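Local coordinates for hypothetical protein (Parabacteroides merdae, PDB 4OO3), which is of unknown function but is probably an NAD-dependent oxidoreductase, pairing a Rossmann-fold domain with a C-terminal oxidoreductase domain, at residues 223-232 with 292-303. Sequence-based numbering, arbitrary orientation.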
loop_
_atom_site.group_PDB
_atom_site.type_symbol
_atom_site.label_atom_id
_atom_site.label_comp_id
_atom_site.label_asym_id
_atom_site.label_seq_id
_atom_site.Cartn_x
_atom_site.Cartn_y
_atom_site.Cartn_z
ATOM N N LEU A 223 -1.191 -3.067 -5.483
ATOM C CA LEU A 223 -1.976 -3.532 -6.631
ATOM C C LEU A 223 -2.185 -5.035 -6.554
ATOM O O LEU A 223 -3.290 -5.519 -6.769
ATOM C CB LEU A 223 -1.330 -3.123 -7.962
ATOM C CG LEU A 223 -1.112 -1.621 -8.164
ATOM C CD1 LEU A 223 -0.535 -1.349 -9.545
ATOM C CD2 LEU A 223 -2.404 -0.834 -7.962
ATOM N N VAL A 224 -1.128 -5.758 -6.203
ATOM C CA VAL A 224 -1.200 -7.203 -6.028
ATOM C C VAL A 224 -2.192 -7.560 -4.920
ATOM O O VAL A 224 -2.983 -8.501 -5.070
ATOM C CB VAL A 224 0.200 -7.799 -5.743
ATOM C CG1 VAL A 224 0.106 -9.212 -5.176
ATOM C CG2 VAL A 224 1.027 -7.803 -7.019
ATOM N N ASP A 225 -2.151 -6.799 -3.825
ATOM C CA ASP A 225 -3.091 -6.965 -2.722
ATOM C C ASP A 225 -4.517 -6.718 -3.175
ATOM O O ASP A 225 -5.417 -7.440 -2.778
ATOM C CB ASP A 225 -2.773 -6.013 -1.568
ATOM C CG ASP A 225 -3.693 -6.227 -0.364
ATOM O OD1 ASP A 225 -3.612 -7.308 0.250
ATOM O OD2 ASP A 225 -4.499 -5.321 -0.038
ATOM N N LEU A 226 -4.726 -5.700 -4.004
ATOM C CA LEU A 226 -6.069 -5.422 -4.498
ATOM C C LEU A 226 -6.616 -6.564 -5.351
ATOM O O LEU A 226 -7.784 -6.916 -5.194
ATOM C CB LEU A 226 -6.142 -4.106 -5.277
ATOM C CG LEU A 226 -6.166 -2.822 -4.462
ATOM C CD1 LEU A 226 -6.490 -1.657 -5.382
ATOM C CD2 LEU A 226 -7.159 -2.883 -3.311
ATOM N N VAL A 227 -5.803 -7.151 -6.239
ATOM C CA VAL A 227 -6.344 -8.228 -7.087
ATOM C C VAL A 227 -6.780 -9.422 -6.222
ATOM O O VAL A 227 -7.832 -9.989 -6.467
ATOM C CB VAL A 227 -5.514 -8.609 -8.370
ATOM C CG1 VAL A 227 -4.326 -7.698 -8.615
ATOM C CG2 VAL A 227 -5.139 -10.086 -8.423
ATOM N N GLN A 228 -6.007 -9.754 -5.192
ATOM C CA GLN A 228 -6.406 -10.769 -4.202
ATOM C C GLN A 228 -7.688 -10.375 -3.462
ATOM O O GLN A 228 -8.634 -11.151 -3.365
ATOM C CB GLN A 228 -5.290 -10.980 -3.168
ATOM C CG GLN A 228 -3.996 -11.545 -3.738
ATOM C CD GLN A 228 -2.904 -11.737 -2.692
ATOM O OE1 GLN A 228 -3.006 -11.270 -1.541
ATOM N NE2 GLN A 228 -1.842 -12.425 -3.092
ATOM N N TRP A 229 -7.700 -9.154 -2.943
ATOM C CA TRP A 229 -8.754 -8.698 -2.048
ATOM C C TRP A 229 -10.084 -8.415 -2.772
ATOM O O TRP A 229 -11.163 -8.750 -2.268
ATOM C CB TRP A 229 -8.256 -7.461 -1.298
ATOM C CG TRP A 229 -9.094 -7.058 -0.158
ATOM C CD1 TRP A 229 -9.105 -7.606 1.097
ATOM C CD2 TRP A 229 -10.050 -6.009 -0.148
ATOM N NE1 TRP A 229 -10.017 -6.955 1.887
ATOM C CE2 TRP A 229 -10.617 -5.972 1.143
ATOM C CE3 TRP A 229 -10.491 -5.095 -1.107
ATOM C CZ2 TRP A 229 -11.599 -5.058 1.494
ATOM C CZ3 TRP A 229 -11.467 -4.189 -0.755
ATOM C CH2 TRP A 229 -12.008 -4.176 0.535
ATOM N N GLU A 230 -10.010 -7.811 -3.952
ATOM C CA GLU A 230 -11.213 -7.539 -4.741
ATOM C C GLU A 230 -11.747 -8.778 -5.463
ATOM O O GLU A 230 -12.948 -9.026 -5.468
ATOM C CB GLU A 230 -10.939 -6.462 -5.782
ATOM C CG GLU A 230 -10.669 -5.083 -5.213
ATOM C CD GLU A 230 -10.065 -4.148 -6.242
ATOM O OE1 GLU A 230 -9.577 -4.627 -7.281
ATOM O OE2 GLU A 230 -10.064 -2.928 -6.016
ATOM N N ALA A 231 -10.850 -9.540 -6.079
ATOM C CA ALA A 231 -11.240 -10.585 -7.025
ATOM C C ALA A 231 -11.343 -11.965 -6.396
ATOM O O ALA A 231 -11.946 -12.865 -6.983
ATOM C CB ALA A 231 -10.277 -10.611 -8.200
ATOM N N PHE A 232 -10.762 -12.135 -5.208
ATOM C CA PHE A 232 -10.865 -13.396 -4.463
ATOM C C PHE A 232 -11.175 -13.125 -2.986
ATOM O O PHE A 232 -10.427 -13.557 -2.102
ATOM C CB PHE A 232 -9.566 -14.206 -4.604
ATOM C CG PHE A 232 -9.147 -14.442 -6.031
ATOM C CD1 PHE A 232 -8.441 -13.474 -6.726
ATOM C CD2 PHE A 232 -9.470 -15.626 -6.675
ATOM C CE1 PHE A 232 -8.061 -13.680 -8.043
ATOM C CE2 PHE A 232 -9.092 -15.845 -7.986
ATOM C CZ PHE A 232 -8.387 -14.871 -8.673
ATOM N N TYR A 292 0.931 -12.273 -14.077
ATOM C CA TYR A 292 0.945 -13.513 -13.329
ATOM C C TYR A 292 -0.433 -14.147 -13.314
ATOM O O TYR A 292 -1.447 -13.472 -13.517
ATOM C CB TYR A 292 1.417 -13.266 -11.896
ATOM C CG TYR A 292 0.538 -12.328 -11.084
ATOM C CD1 TYR A 292 0.644 -10.949 -11.223
ATOM C CD2 TYR A 292 -0.383 -12.821 -10.160
ATOM C CE1 TYR A 292 -0.150 -10.089 -10.477
ATOM C CE2 TYR A 292 -1.178 -11.967 -9.408
ATOM C CZ TYR A 292 -1.058 -10.602 -9.569
ATOM O OH TYR A 292 -1.844 -9.739 -8.830
ATOM N N LYS A 293 -0.460 -15.449 -13.068
ATOM C CA LYS A 293 -1.713 -16.160 -12.874
ATOM C C LYS A 293 -1.932 -16.378 -11.388
ATOM O O LYS A 293 -1.018 -16.795 -10.671
ATOM C CB LYS A 293 -1.708 -17.486 -13.630
ATOM C CG LYS A 293 -1.909 -17.296 -15.121
ATOM C CD LYS A 293 -1.872 -18.599 -15.894
ATOM C CE LYS A 293 -2.406 -18.381 -17.302
ATOM N NZ LYS A 293 -1.980 -19.449 -18.242
ATOM N N ILE A 294 -3.139 -16.055 -10.933
ATOM C CA ILE A 294 -3.556 -16.301 -9.565
ATOM C C ILE A 294 -4.807 -17.177 -9.625
ATOM O O ILE A 294 -5.863 -16.733 -10.079
ATOM C CB ILE A 294 -3.794 -14.991 -8.771
ATOM C CG1 ILE A 294 -4.577 -15.284 -7.486
ATOM C CG2 ILE A 294 -4.538 -13.957 -9.602
ATOM C CD1 ILE A 294 -4.500 -14.187 -6.453
ATOM N N LYS A 295 -4.660 -18.429 -9.185
ATOM C CA LYS A 295 -5.714 -19.437 -9.279
ATOM C C LYS A 295 -6.312 -19.493 -10.678
ATOM O O LYS A 295 -7.533 -19.483 -10.842
ATOM C CB LYS A 295 -6.810 -19.187 -8.236
ATOM C CG LYS A 295 -6.257 -18.973 -6.840
ATOM C CD LYS A 295 -7.060 -19.674 -5.763
ATOM C CE LYS A 295 -8.364 -18.963 -5.468
ATOM N NZ LYS A 295 -9.426 -19.947 -5.127
ATOM N N GLY A 296 -5.440 -19.536 -11.682
ATOM C CA GLY A 296 -5.861 -19.692 -13.076
ATOM C C GLY A 296 -6.211 -18.393 -13.780
ATOM O O GLY A 296 -6.363 -18.385 -14.998
ATOM N N VAL A 297 -6.331 -17.299 -13.023
ATOM C CA VAL A 297 -6.734 -16.000 -13.567
ATOM C C VAL A 297 -5.498 -15.164 -13.867
ATOM O O VAL A 297 -4.689 -14.927 -12.978
ATOM C CB VAL A 297 -7.625 -15.225 -12.569
ATOM C CG1 VAL A 297 -8.047 -13.881 -13.152
ATOM C CG2 VAL A 297 -8.842 -16.052 -12.194
ATOM N N THR A 298 -5.356 -14.714 -15.111
ATOM C CA THR A 298 -4.230 -13.872 -15.486
ATOM C C THR A 298 -4.475 -12.425 -15.038
ATOM O O THR A 298 -5.457 -11.796 -15.438
ATOM C CB THR A 298 -3.970 -13.899 -17.004
ATOM O OG1 THR A 298 -3.686 -15.239 -17.425
ATOM C CG2 THR A 298 -2.790 -13.012 -17.356
ATOM N N ALA A 299 -3.579 -11.922 -14.193
ATOM C CA ALA A 299 -3.623 -10.551 -13.727
ATOM C C ALA A 299 -2.408 -9.799 -14.253
ATOM O O ALA A 299 -1.362 -10.396 -14.501
ATOM C CB ALA A 299 -3.654 -10.515 -12.208
ATOM N N LYS A 300 -2.557 -8.492 -14.434
ATOM C CA LYS A 300 -1.454 -7.635 -14.859
ATOM C C LYS A 300 -1.432 -6.401 -13.971
ATOM O O LYS A 300 -2.433 -5.698 -13.865
ATOM C CB LYS A 300 -1.632 -7.227 -16.322
ATOM C CG LYS A 300 -0.817 -6.012 -16.781
ATOM C CD LYS A 300 0.234 -6.362 -17.822
ATOM C CE LYS A 300 0.876 -5.126 -18.438
ATOM N NZ LYS A 300 -0.105 -4.287 -19.179
ATOM N N VAL A 301 -0.296 -6.132 -13.335
ATOM C CA VAL A 301 -0.150 -4.901 -12.569
ATOM C C VAL A 301 1.049 -4.111 -13.054
ATOM O O VAL A 301 2.055 -4.688 -13.471
ATOM C CB VAL A 301 -0.038 -5.150 -11.053
ATOM C CG1 VAL A 301 -1.245 -5.930 -10.556
ATOM C CG2 VAL A 301 1.254 -5.871 -10.706
ATOM N N SER A 302 0.939 -2.788 -12.982
ATOM C CA SER A 302 1.955 -1.908 -13.521
ATOM C C SER A 302 2.053 -0.598 -12.727
ATOM O O SER A 302 1.041 -0.042 -12.285
ATOM C CB SER A 302 1.629 -1.619 -14.987
ATOM O OG SER A 302 2.498 -0.643 -15.516
ATOM N N VAL A 303 3.284 -0.114 -12.559
ATOM C CA VAL A 303 3.546 1.119 -11.827
ATOM C C VAL A 303 4.608 1.935 -12.554
ATOM O O VAL A 303 5.678 1.426 -12.866
ATOM C CB VAL A 303 4.032 0.852 -10.386
ATOM C CG1 VAL A 303 4.340 2.168 -9.684
ATOM C CG2 VAL A 303 2.987 0.068 -9.594
HETATM O O HOH W 1 -2.657 -10.884 -6.630
#
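Leu-223 sets its CB against CG1 of Val-301, 3.8 Å away, and sends CD1 on along the strand to CG2 of Val-303. The beta-hairpin of strands 282-294 and 297-306, neighbours in the mixed sheet of the C-terminal domain, packs here against helix 220-231; the helix segment 223-231 runs roughly antiparallel to strand 297-303, at 148° between their N-to-C directions. Val-224 turns CG2 toward Val-301 CG2 and the end of Tyr-292, whose ring meets it obliquely. Its carbonyl O takes a hydrogen bond from a water, and that water lies 2.6 Å from Tyr-292 OH, so the phenol reaches the helix backbone through one solvent molecule. With chi1 at 62°, CG of Tyr-292 sits between its backbone N and carbonyl carbon, and the ring extends toward the helix with Ala-299 CB over one face. Val-227 comes at the phenol from the opposite direction, and its CG2 also lies on Ala-299 CB and Ile-294 CG2; with chi1 at -6°, nearly eclipsed, the placing of its methyls is doubtful. Gln-228 lays CG across Ile-294 CD1. Phe-232, the first residue past the helix, packs its ring on the type I' turn from Ile-294 to Val-297: Ile-294 CG1 makes a CH-pi contact over one face, 4.2 Å from the ring centroid, and Val-297 CG2 comes to the edge at CZ, 3.7 Å away. Lys-295 runs its CE past CD2, its NZ bonding to Gln-235. With no direct hydrogen bond between helix and hairpin, the fit of buried apolar side chains probably sets their spacing, while the water gives the phenol a polar partner.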